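Local coordinates for ABC transporter substrate-binding protein (Rhizobium radiobacter, PDB 6TFX), which binds the opine mannopinic acid as the solute-binding protein of an ABC transporter and probably delivers it for import into the cell, at residues 77-86 and 164-172; 189-199 and 485-493. One frame throughout, in Å; residues are numbered along the deposited sequence.

Contact 1: 77-86 and 164-172; sequences VKWQGGYGNV and PVGFGPFQV
Val77 touches Phe167 with one methyl, its CG1 lying 3.9 Å from Phe167 CG. A water donates to both Lys78 O and Phe167 O. Trp79 meets the other segment with the benzene side of its indole. Its CE3 edge abuts the backbone of Gly166 in the ring plane. Its CZ3 comes to 3.5 Å from Phe167 CD2. The six-membered ring of Trp79 and the Phe167 ring are inclined at 53°. With CG between backbone N and carbonyl carbon (chi1 61°), Phe167 meets Val77, Trp79 and Val86. The indole NE1 hydrogen-bonds Asp90 OD2. Gln80 has the largest share of the contact. Its backbone N gives a nearly straight bond to Gly166 O, 2.9 Å. Its extended side chain then runs past Gly166, and Gly166 N returns a bond to Gln80 OE1 at 3.0 Å. That donor stands well above the amide plane. Gln80 NE2 bonds Gly168 O at 3.0 Å, with the acceptor lying in the amide plane, and also Ile35 O. The amide thus joins three pieces of the solute-binding protein fold: the loop after strand 68-73, the end of helix 26-35, and the loop leading into strand 170-176. A further water donates to Gln80 OE1 and Pro164 O and accepts from Val172 N. Gly81 N reaches Gln171 OE1 through another water. Tyr83 lays CD2 against Val165 CG1 at 3.7 Å, and helix 150-156 packs on both through Ala152. Val86 puts CG2 over the centre of the Trp79 indole, and the same methyl reaches Phe167 CD2 at 3.8 Å.

Contact 2: 189-199 and 485-493; sequences YFRGKPKLSKI and LITEQTYFK
Glu488 O receives the one direct hydrogen bond between the segments, from Lys195 N at 3.3 Å. This bond is long, and the donor is tilted from the carbonyl plane. A water that also serves Lys193 O donates to the same oxygen. A second water ties the two backbones together: it accepts from Leu196 N and donates to Thr487 O and Thr490 O. The Glu488 side chain turns the other way. CG sits between the backbone N and the carbonyl carbon (chi1 77°), and the chain bends again at chi2. This brings the carboxylate against the side chains of Tyr189 and Arg191. There OE1 meets Tyr189 CE2 at 3.3 Å, and OE2 lies 3.4 Å from Arg191 CD. OE1 and Tyr189 OH share a water. The guanidinium does not bond the carboxylate; NE bonds Tyr189 OH and NH2 forms a salt bridge with Asp55. Its charge may still steady the carboxylate, as Arg191 NE is 4.6 Å from Glu488 OE2. The ring of Pro194 packs on Glu488 CA and CB. The Lys195 chain extends beside Tyr491, pointing the same way, with CD against Tyr491 CB. Apolar packing takes over beyond. Leu196 splits its methyls: CD1 goes to Ile486 CG2 at 3.7 Å and to Thr490, and CD2 to Phe492 CE2 at 3.6 Å. Ile199 and Ile486 meet tip to tip. Phe170 and Met8 close this apolar group from the sheet. A type I beta turn runs from Thr487 to Thr490, and within it Thr487 OG1 accepts from Gln489 N in an ST turn. Shaped this way, residues 485-493 pack on the start of strand 198-203 and its lead-in, at the mixed sheet of this solute-binding protein.

In the fold
Contact 1 and contact 2 touch directly, with their centres about 15 Å apart. Tyr189 CD1 lies 3.2 Å from Phe167 O, and Pro194 CG lies 3.3 Å from Pro169 O. Phe170 CZ also packs on Thr487 O at 3.6 Å. Strands 170-176 and 198-203, which begin in the two contacts, belong to one mixed sheet, each pairing with strand 180-185. Contact 1 brings the loop after strand 68-73 onto this region, while contact 2 brings in residues near the C-terminus (485-493). Both contacts are about 24 Å from the centre of the chain. They lie away from the mannopinic acid pocket and the magnesium site.

Contact 1: 77-86 and 164-172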
loop_
_atom_site.group_PDB
_atom_site.type_symbol
_atom_site.label_atom_id
_atom_site.label_comp_id
_atom_site.label_asym_id
_atom_site.label_seq_id
_atom_site.Cartn_x
_atom_site.Cartn_y
_atom_site.Cartn_z
ATOM N N VAL A 77 14.718 2.867 24.586
ATOM C CA VAL A 77 14.591 3.081 23.142
ATOM C C VAL A 77 14.512 4.593 23.050
ATOM O O VAL A 77 13.672 5.198 23.719
ATOM C CB VAL A 77 13.352 2.429 22.490
ATOM C CG1 VAL A 77 13.211 2.858 21.027
ATOM C CG2 VAL A 77 13.414 0.909 22.596
ATOM N N LYS A 78 15.403 5.199 22.287
ATOM C CA LYS A 78 15.454 6.649 22.182
ATOM C C LYS A 78 14.815 7.173 20.902
ATOM O O LYS A 78 15.044 6.624 19.810
ATOM C CB LYS A 78 16.920 7.141 22.194
ATOM C CG LYS A 78 17.809 6.549 23.284
ATOM C CD LYS A 78 17.618 7.195 24.638
ATOM C CE LYS A 78 18.499 6.514 25.654
ATOM N NZ LYS A 78 18.189 6.959 27.034
ATOM N N TRP A 79 14.106 8.300 21.021
ATOM C CA TRP A 79 13.596 8.977 19.848
ATOM C C TRP A 79 14.786 9.605 19.134
ATOM O O TRP A 79 15.778 9.936 19.773
ATOM C CB TRP A 79 12.649 10.119 20.256
ATOM C CG TRP A 79 11.308 9.649 20.730
ATOM C CD1 TRP A 79 10.769 9.812 21.974
ATOM C CD2 TRP A 79 10.302 8.988 19.934
ATOM N NE1 TRP A 79 9.478 9.307 21.997
ATOM C CE2 TRP A 79 9.185 8.765 20.768
ATOM C CE3 TRP A 79 10.254 8.537 18.598
ATOM C CZ2 TRP A 79 8.030 8.094 20.315
ATOM C CZ3 TRP A 79 9.111 7.885 18.146
ATOM C CH2 TRP A 79 8.010 7.685 18.997
ATOM N N GLN A 80 14.654 9.829 17.828
ATOM C CA GLN A 80 15.659 10.582 17.080
ATOM C C GLN A 80 15.604 12.049 17.556
ATOM O O GLN A 80 14.595 12.473 18.112
ATOM C CB GLN A 80 15.267 10.601 15.606
ATOM C CG GLN A 80 15.488 9.244 14.919
ATOM C CD GLN A 80 14.556 9.019 13.756
ATOM O OE1 GLN A 80 13.855 9.927 13.288
ATOM N NE2 GLN A 80 14.494 7.766 13.296
ATOM N N GLY A 81 16.661 12.808 17.264
ATOM C CA GLY A 81 16.725 14.244 17.507
ATOM C C GLY A 81 16.727 14.734 18.943
ATOM O O GLY A 81 16.602 15.941 19.160
ATOM N N GLY A 82 16.909 13.852 19.913
ATOM C CA GLY A 82 16.988 14.259 21.324
ATOM C C GLY A 82 15.663 14.349 22.064
ATOM O O GLY A 82 15.617 14.895 23.173
ATOM N N TYR A 83 14.582 13.759 21.504
ATOM C CA TYR A 83 13.271 13.775 22.176
ATOM C C TYR A 83 13.202 12.838 23.392
ATOM O O TYR A 83 12.193 12.841 24.086
ATOM C CB TYR A 83 12.135 13.512 21.185
ATOM C CG TYR A 83 11.788 14.758 20.408
ATOM C CD1 TYR A 83 10.869 15.679 20.905
ATOM C CD2 TYR A 83 12.382 15.026 19.177
ATOM C CE1 TYR A 83 10.556 16.838 20.200
ATOM C CE2 TYR A 83 12.073 16.181 18.461
ATOM C CZ TYR A 83 11.174 17.096 18.988
ATOM O OH TYR A 83 10.819 18.216 18.268
ATOM N N GLY A 84 14.274 12.089 23.648
ATOM C CA GLY A 84 14.404 11.221 24.815
ATOM C C GLY A 84 13.837 9.827 24.661
ATOM O O GLY A 84 13.669 9.331 23.544
ATOM N N ASN A 85 13.567 9.175 25.801
ATOM C CA ASN A 85 13.067 7.797 25.829
ATOM C C ASN A 85 11.643 7.681 25.305
ATOM O O ASN A 85 10.806 8.529 25.588
ATOM C CB ASN A 85 13.113 7.232 27.260
ATOM C CG ASN A 85 14.496 6.945 27.787
ATOM O OD1 ASN A 85 15.423 6.644 27.039
ATOM N ND2 ASN A 85 14.658 7.002 29.099
ATOM N N VAL A 86 11.370 6.625 24.557
ATOM C CA VAL A 86 10.009 6.342 24.086
ATOM C C VAL A 86 9.236 5.799 25.301
ATOM O O VAL A 86 9.702 4.859 25.964
ATOM C CB VAL A 86 10.038 5.294 22.949
ATOM C CG1 VAL A 86 8.618 5.004 22.458
ATOM C CG2 VAL A 86 10.918 5.773 21.802
ATOM N N PRO A 164 9.695 14.801 10.142
ATOM C CA PRO A 164 9.282 13.665 10.978
ATOM C C PRO A 164 10.301 13.302 12.040
ATOM O O PRO A 164 11.502 13.572 11.880
ATOM C CB PRO A 164 9.142 12.524 9.967
ATOM C CG PRO A 164 10.154 12.848 8.910
ATOM C CD PRO A 164 10.051 14.346 8.774
ATOM N N VAL A 165 9.818 12.640 13.103
ATOM C CA VAL A 165 10.674 12.173 14.190
ATOM C C VAL A 165 10.206 10.779 14.521
ATOM O O VAL A 165 9.049 10.602 14.887
ATOM C CB VAL A 165 10.582 13.055 15.458
ATOM C CG1 VAL A 165 11.467 12.490 16.577
ATOM C CG2 VAL A 165 10.945 14.509 15.155
ATOM N N GLY A 166 11.079 9.795 14.368
ATOM C CA GLY A 166 10.745 8.414 14.724
ATOM C C GLY A 166 11.818 7.794 15.600
ATOM O O GLY A 166 12.709 8.510 16.074
ATOM N N PHE A 167 11.691 6.486 15.898
ATOM C CA PHE A 167 12.753 5.789 16.644
ATOM C C PHE A 167 13.426 4.725 15.766
ATOM O O PHE A 167 14.247 3.934 16.252
ATOM C CB PHE A 167 12.290 5.215 18.002
ATOM C CG PHE A 167 11.201 4.183 17.953
ATOM C CD1 PHE A 167 11.464 2.887 17.523
ATOM C CD2 PHE A 167 9.928 4.479 18.416
ATOM C CE1 PHE A 167 10.448 1.924 17.505
ATOM C CE2 PHE A 167 8.922 3.516 18.415
ATOM C CZ PHE A 167 9.183 2.252 17.931
ATOM N N GLY A 168 13.105 4.755 14.479
ATOM C CA GLY A 168 13.651 3.853 13.468
ATOM C C GLY A 168 15.131 4.094 13.210
ATOM O O GLY A 168 15.750 5.029 13.767
ATOM N N PRO A 169 15.720 3.261 12.328
ATOM C CA PRO A 169 17.180 3.330 12.124
ATOM C C PRO A 169 17.695 4.542 11.366
ATOM O O PRO A 169 18.892 4.815 11.440
ATOM C CB PRO A 169 17.498 2.024 11.371
ATOM C CG PRO A 169 16.185 1.613 10.717
ATOM C CD PRO A 169 15.121 2.067 11.688
ATOM N N PHE A 170 16.821 5.245 10.593
ATOM C CA PHE A 170 17.275 6.412 9.830
ATOM C C PHE A 170 16.403 7.605 10.135
ATOM O O PHE A 170 15.208 7.451 10.337
ATOM C CB PHE A 170 17.288 6.109 8.321
ATOM C CG PHE A 170 18.247 4.983 7.997
ATOM C CD1 PHE A 170 19.610 5.227 7.856
ATOM C CD2 PHE A 170 17.796 3.670 7.895
ATOM C CE1 PHE A 170 20.512 4.173 7.631
ATOM C CE2 PHE A 170 18.695 2.622 7.645
ATOM C CZ PHE A 170 20.045 2.876 7.544
ATOM N N GLN A 171 16.985 8.795 10.097
ATOM C CA GLN A 171 16.243 10.030 10.371
ATOM C C GLN A 171 16.342 10.943 9.192
ATOM O O GLN A 171 17.335 10.921 8.473
ATOM C CB GLN A 171 16.803 10.747 11.614
ATOM C CG GLN A 171 18.297 11.101 11.496
ATOM C CD GLN A 171 19.029 10.910 12.795
ATOM O OE1 GLN A 171 18.427 10.738 13.856
ATOM N NE2 GLN A 171 20.349 10.910 12.734
ATOM N N VAL A 172 15.341 11.806 9.020
ATOM C CA VAL A 172 15.370 12.759 7.927
ATOM C C VAL A 172 16.244 13.923 8.347
ATOM O O VAL A 172 15.906 14.623 9.306
ATOM C CB VAL A 172 13.953 13.204 7.504
ATOM C CG1 VAL A 172 14.003 14.365 6.505
ATOM C CG2 VAL A 172 13.170 12.031 6.930
HETATM O O HOH W 1 15.897 3.993 18.443
HETATM O O HOH W 2 13.455 11.676 11.274
HETATM O O HOH W 3 19.100 11.797 16.206
#

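Contact 2: 189-199 and 485-493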
loop_
_atom_site.group_PDB
_atom_site.type_symbol
_atom_site.label_atom_id
_atom_site.label_comp_id
_atom_site.label_asym_id
_atom_site.label_seq_id
_atom_site.Cartn_x
_atom_site.Cartn_y
_atom_site.Cartn_z
ATOM N N TYR A 189 20.090 4.129 17.530
ATOM C CA TYR A 189 19.087 3.100 17.229
ATOM C C TYR A 189 19.260 1.925 18.192
ATOM O O TYR A 189 20.382 1.470 18.405
ATOM C CB TYR A 189 19.157 2.660 15.762
ATOM C CG TYR A 189 18.058 1.683 15.421
ATOM C CD1 TYR A 189 16.714 2.018 15.601
ATOM C CD2 TYR A 189 18.354 0.413 14.933
ATOM C CE1 TYR A 189 15.693 1.122 15.291
ATOM C CE2 TYR A 189 17.340 -0.498 14.637
ATOM C CZ TYR A 189 16.012 -0.135 14.809
ATOM O OH TYR A 189 15.029 -1.052 14.551
ATOM N N PHE A 190 18.167 1.490 18.832
ATOM C CA PHE A 190 18.228 0.496 19.893
ATOM C C PHE A 190 18.831 -0.872 19.499
ATOM O O PHE A 190 19.326 -1.571 20.383
ATOM C CB PHE A 190 16.874 0.319 20.561
ATOM C CG PHE A 190 15.833 -0.428 19.774
ATOM C CD1 PHE A 190 14.995 0.241 18.894
ATOM C CD2 PHE A 190 15.629 -1.787 19.976
ATOM C CE1 PHE A 190 13.986 -0.444 18.206
ATOM C CE2 PHE A 190 14.621 -2.469 19.281
ATOM C CZ PHE A 190 13.813 -1.795 18.406
ATOM N N ARG A 191 18.813 -1.247 18.198
ATOM C CA ARG A 191 19.376 -2.551 17.779
ATOM C C ARG A 191 20.839 -2.414 17.409
ATOM O O ARG A 191 21.482 -3.412 17.082
ATOM C CB ARG A 191 18.605 -3.146 16.591
ATOM C CG ARG A 191 17.126 -3.363 16.848
ATOM C CD ARG A 191 16.448 -4.009 15.644
ATOM N NE ARG A 191 14.988 -4.011 15.777
ATOM C CZ ARG A 191 14.288 -4.990 16.343
ATOM N NH1 ARG A 191 14.905 -6.079 16.806
ATOM N NH2 ARG A 191 12.972 -4.902 16.434
ATOM N N GLY A 192 21.348 -1.187 17.457
ATOM C CA GLY A 192 22.729 -0.879 17.108
ATOM C C GLY A 192 22.786 0.159 16.010
ATOM O O GLY A 192 21.852 0.288 15.203
ATOM N N LYS A 193 23.879 0.908 15.974
ATOM C CA LYS A 193 24.053 1.956 14.974
ATOM C C LYS A 193 24.093 1.342 13.545
ATOM O O LYS A 193 24.842 0.384 13.304
ATOM C CB LYS A 193 25.361 2.733 15.246
ATOM C CG LYS A 193 25.553 3.943 14.334
ATOM C CD LYS A 193 26.905 4.618 14.540
ATOM C CE LYS A 193 26.954 5.945 13.819
ATOM N NZ LYS A 193 28.197 6.698 14.122
ATOM N N PRO A 194 23.318 1.884 12.586
ATOM C CA PRO A 194 23.371 1.342 11.225
ATOM C C PRO A 194 24.766 1.307 10.619
ATOM O O PRO A 194 25.624 2.148 10.923
ATOM C CB PRO A 194 22.447 2.279 10.437
ATOM C CG PRO A 194 21.446 2.721 11.461
ATOM C CD PRO A 194 22.269 2.929 12.694
ATOM N N LYS A 195 24.977 0.331 9.725
ATOM C CA LYS A 195 26.239 0.200 8.981
ATOM C C LYS A 195 26.328 1.278 7.906
ATOM O O LYS A 195 27.425 1.697 7.553
ATOM C CB LYS A 195 26.351 -1.194 8.363
ATOM C CG LYS A 195 26.529 -2.241 9.441
ATOM C CD LYS A 195 26.645 -3.620 8.831
ATOM C CE LYS A 195 26.741 -4.624 9.957
ATOM N NZ LYS A 195 27.025 -5.987 9.447
ATOM N N LEU A 196 25.174 1.745 7.413
ATOM C CA LEU A 196 25.136 2.852 6.456
ATOM C C LEU A 196 25.096 4.151 7.260
ATOM O O LEU A 196 24.404 4.224 8.273
ATOM C CB LEU A 196 23.871 2.787 5.575
ATOM C CG LEU A 196 23.706 1.566 4.673
ATOM C CD1 LEU A 196 22.367 1.631 3.983
ATOM C CD2 LEU A 196 24.812 1.490 3.622
ATOM N N SER A 197 25.801 5.171 6.802
ATOM C CA SER A 197 25.796 6.464 7.483
ATOM C C SER A 197 24.759 7.393 6.874
ATOM O O SER A 197 24.232 8.259 7.574
ATOM C CB SER A 197 27.178 7.105 7.381
ATOM O OG SER A 197 27.478 7.286 6.009
ATOM N N LYS A 198 24.443 7.201 5.575
ATOM C CA LYS A 198 23.526 8.084 4.861
ATOM C C LYS A 198 22.779 7.375 3.743
ATOM O O LYS A 198 23.306 6.440 3.136
ATOM C CB LYS A 198 24.348 9.253 4.250
ATOM C CG LYS A 198 23.538 10.485 3.838
ATOM C CD LYS A 198 24.439 11.602 3.306
ATOM C CE LYS A 198 24.287 11.749 1.821
ATOM N NZ LYS A 198 24.882 13.023 1.328
ATOM N N ILE A 199 21.554 7.838 3.477
ATOM C CA ILE A 199 20.733 7.408 2.353
ATOM C C ILE A 199 20.384 8.675 1.577
ATOM O O ILE A 199 19.855 9.625 2.165
ATOM C CB ILE A 199 19.441 6.649 2.745
ATOM C CG1 ILE A 199 19.753 5.391 3.602
ATOM C CG2 ILE A 199 18.609 6.277 1.493
ATOM C CD1 ILE A 199 18.498 4.842 4.320
ATOM N N LEU A 485 13.469 -2.695 2.171
ATOM C CA LEU A 485 13.537 -2.250 3.550
ATOM C C LEU A 485 15.021 -2.083 3.863
ATOM O O LEU A 485 15.787 -3.059 3.831
ATOM C CB LEU A 485 12.900 -3.274 4.517
ATOM C CG LEU A 485 12.918 -2.881 5.995
ATOM C CD1 LEU A 485 11.939 -1.732 6.282
ATOM C CD2 LEU A 485 12.613 -4.076 6.875
ATOM N N ILE A 486 15.417 -0.840 4.152
ATOM C CA ILE A 486 16.791 -0.525 4.542
ATOM C C ILE A 486 16.775 -0.447 6.069
ATOM O O ILE A 486 15.923 0.221 6.661
ATOM C CB ILE A 486 17.316 0.768 3.866
ATOM C CG1 ILE A 486 17.248 0.598 2.323
ATOM C CG2 ILE A 486 18.747 1.068 4.328
ATOM C CD1 ILE A 486 17.390 1.853 1.594
ATOM N N THR A 487 17.677 -1.204 6.701
ATOM C CA THR A 487 17.727 -1.282 8.155
ATOM C C THR A 487 19.148 -1.011 8.638
ATOM O O THR A 487 20.047 -0.684 7.841
ATOM C CB THR A 487 17.295 -2.688 8.659
ATOM O OG1 THR A 487 18.330 -3.615 8.364
ATOM C CG2 THR A 487 15.943 -3.171 8.082
ATOM N N GLU A 488 19.371 -1.212 9.947
ATOM C CA GLU A 488 20.716 -1.080 10.529
ATOM C C GLU A 488 21.644 -2.215 10.002
ATOM O O GLU A 488 22.859 -2.152 10.187
ATOM C CB GLU A 488 20.642 -1.088 12.078
ATOM C CG GLU A 488 20.424 -2.452 12.738
ATOM C CD GLU A 488 19.030 -3.043 12.661
ATOM O OE1 GLU A 488 18.132 -2.420 12.051
ATOM O OE2 GLU A 488 18.831 -4.134 13.236
ATOM N N GLN A 489 21.062 -3.266 9.391
ATOM C CA GLN A 489 21.828 -4.424 8.892
ATOM C C GLN A 489 22.340 -4.220 7.451
ATOM O O GLN A 489 23.230 -4.936 7.015
ATOM C CB GLN A 489 20.958 -5.699 8.913
ATOM C CG GLN A 489 20.205 -6.004 10.210
ATOM C CD GLN A 489 18.907 -6.757 9.917
ATOM O OE1 GLN A 489 18.881 -7.993 9.919
ATOM N NE2 GLN A 489 17.794 -6.042 9.640
ATOM N N THR A 490 21.708 -3.319 6.684
ATOM C CA THR A 490 22.064 -3.086 5.277
ATOM C C THR A 490 23.536 -2.669 5.162
ATOM O O THR A 490 24.010 -1.826 5.923
ATOM C CB THR A 490 21.171 -2.018 4.681
ATOM O OG1 THR A 490 19.825 -2.318 5.056
ATOM C CG2 THR A 490 21.301 -1.939 3.150
ATOM N N TYR A 491 24.249 -3.247 4.205
ATOM C CA TYR A 491 25.677 -2.964 4.101
ATOM C C TYR A 491 26.191 -3.059 2.661
ATOM O O TYR A 491 25.536 -3.658 1.814
ATOM C CB TYR A 491 26.436 -3.989 4.994
ATOM C CG TYR A 491 26.327 -5.411 4.486
ATOM C CD1 TYR A 491 25.228 -6.205 4.805
ATOM C CD2 TYR A 491 27.303 -5.955 3.653
ATOM C CE1 TYR A 491 25.086 -7.488 4.285
ATOM C CE2 TYR A 491 27.178 -7.247 3.140
ATOM C CZ TYR A 491 26.065 -8.012 3.463
ATOM O OH TYR A 491 25.895 -9.291 2.976
ATOM N N PHE A 492 27.427 -2.566 2.433
ATOM C CA PHE A 492 28.125 -2.687 1.160
ATOM C C PHE A 492 29.323 -3.635 1.357
ATOM O O PHE A 492 29.927 -3.669 2.434
ATOM C CB PHE A 492 28.631 -1.325 0.664
ATOM C CG PHE A 492 27.538 -0.490 0.062
ATOM C CD1 PHE A 492 27.041 -0.776 -1.203
ATOM C CD2 PHE A 492 26.992 0.580 0.763
ATOM C CE1 PHE A 492 26.009 -0.010 -1.754
ATOM C CE2 PHE A 492 25.985 1.368 0.192
ATOM C CZ PHE A 492 25.500 1.062 -1.059
ATOM N N LYS A 493 29.633 -4.405 0.318
ATOM C CA LYS A 493 30.713 -5.391 0.302
ATOM C C LYS A 493 31.966 -4.822 -0.371
ATOM O O LYS A 493 31.863 -4.055 -1.332
ATOM C CB LYS A 493 30.267 -6.622 -0.508
ATOM C CG LYS A 493 29.037 -7.326 0.032
ATOM C CD LYS A 493 28.310 -8.058 -1.073
ATOM C CE LYS A 493 26.960 -8.545 -0.608
ATOM N NZ LYS A 493 26.214 -9.201 -1.702
HETATM O O HOH W 4 15.475 -2.363 12.248
HETATM O O HOH W 5 24.280 -2.406 12.518
HETATM O O HOH W 6 24.521 -6.776 8.497
HETATM O O HOH W 7 22.795 -0.107 7.711
#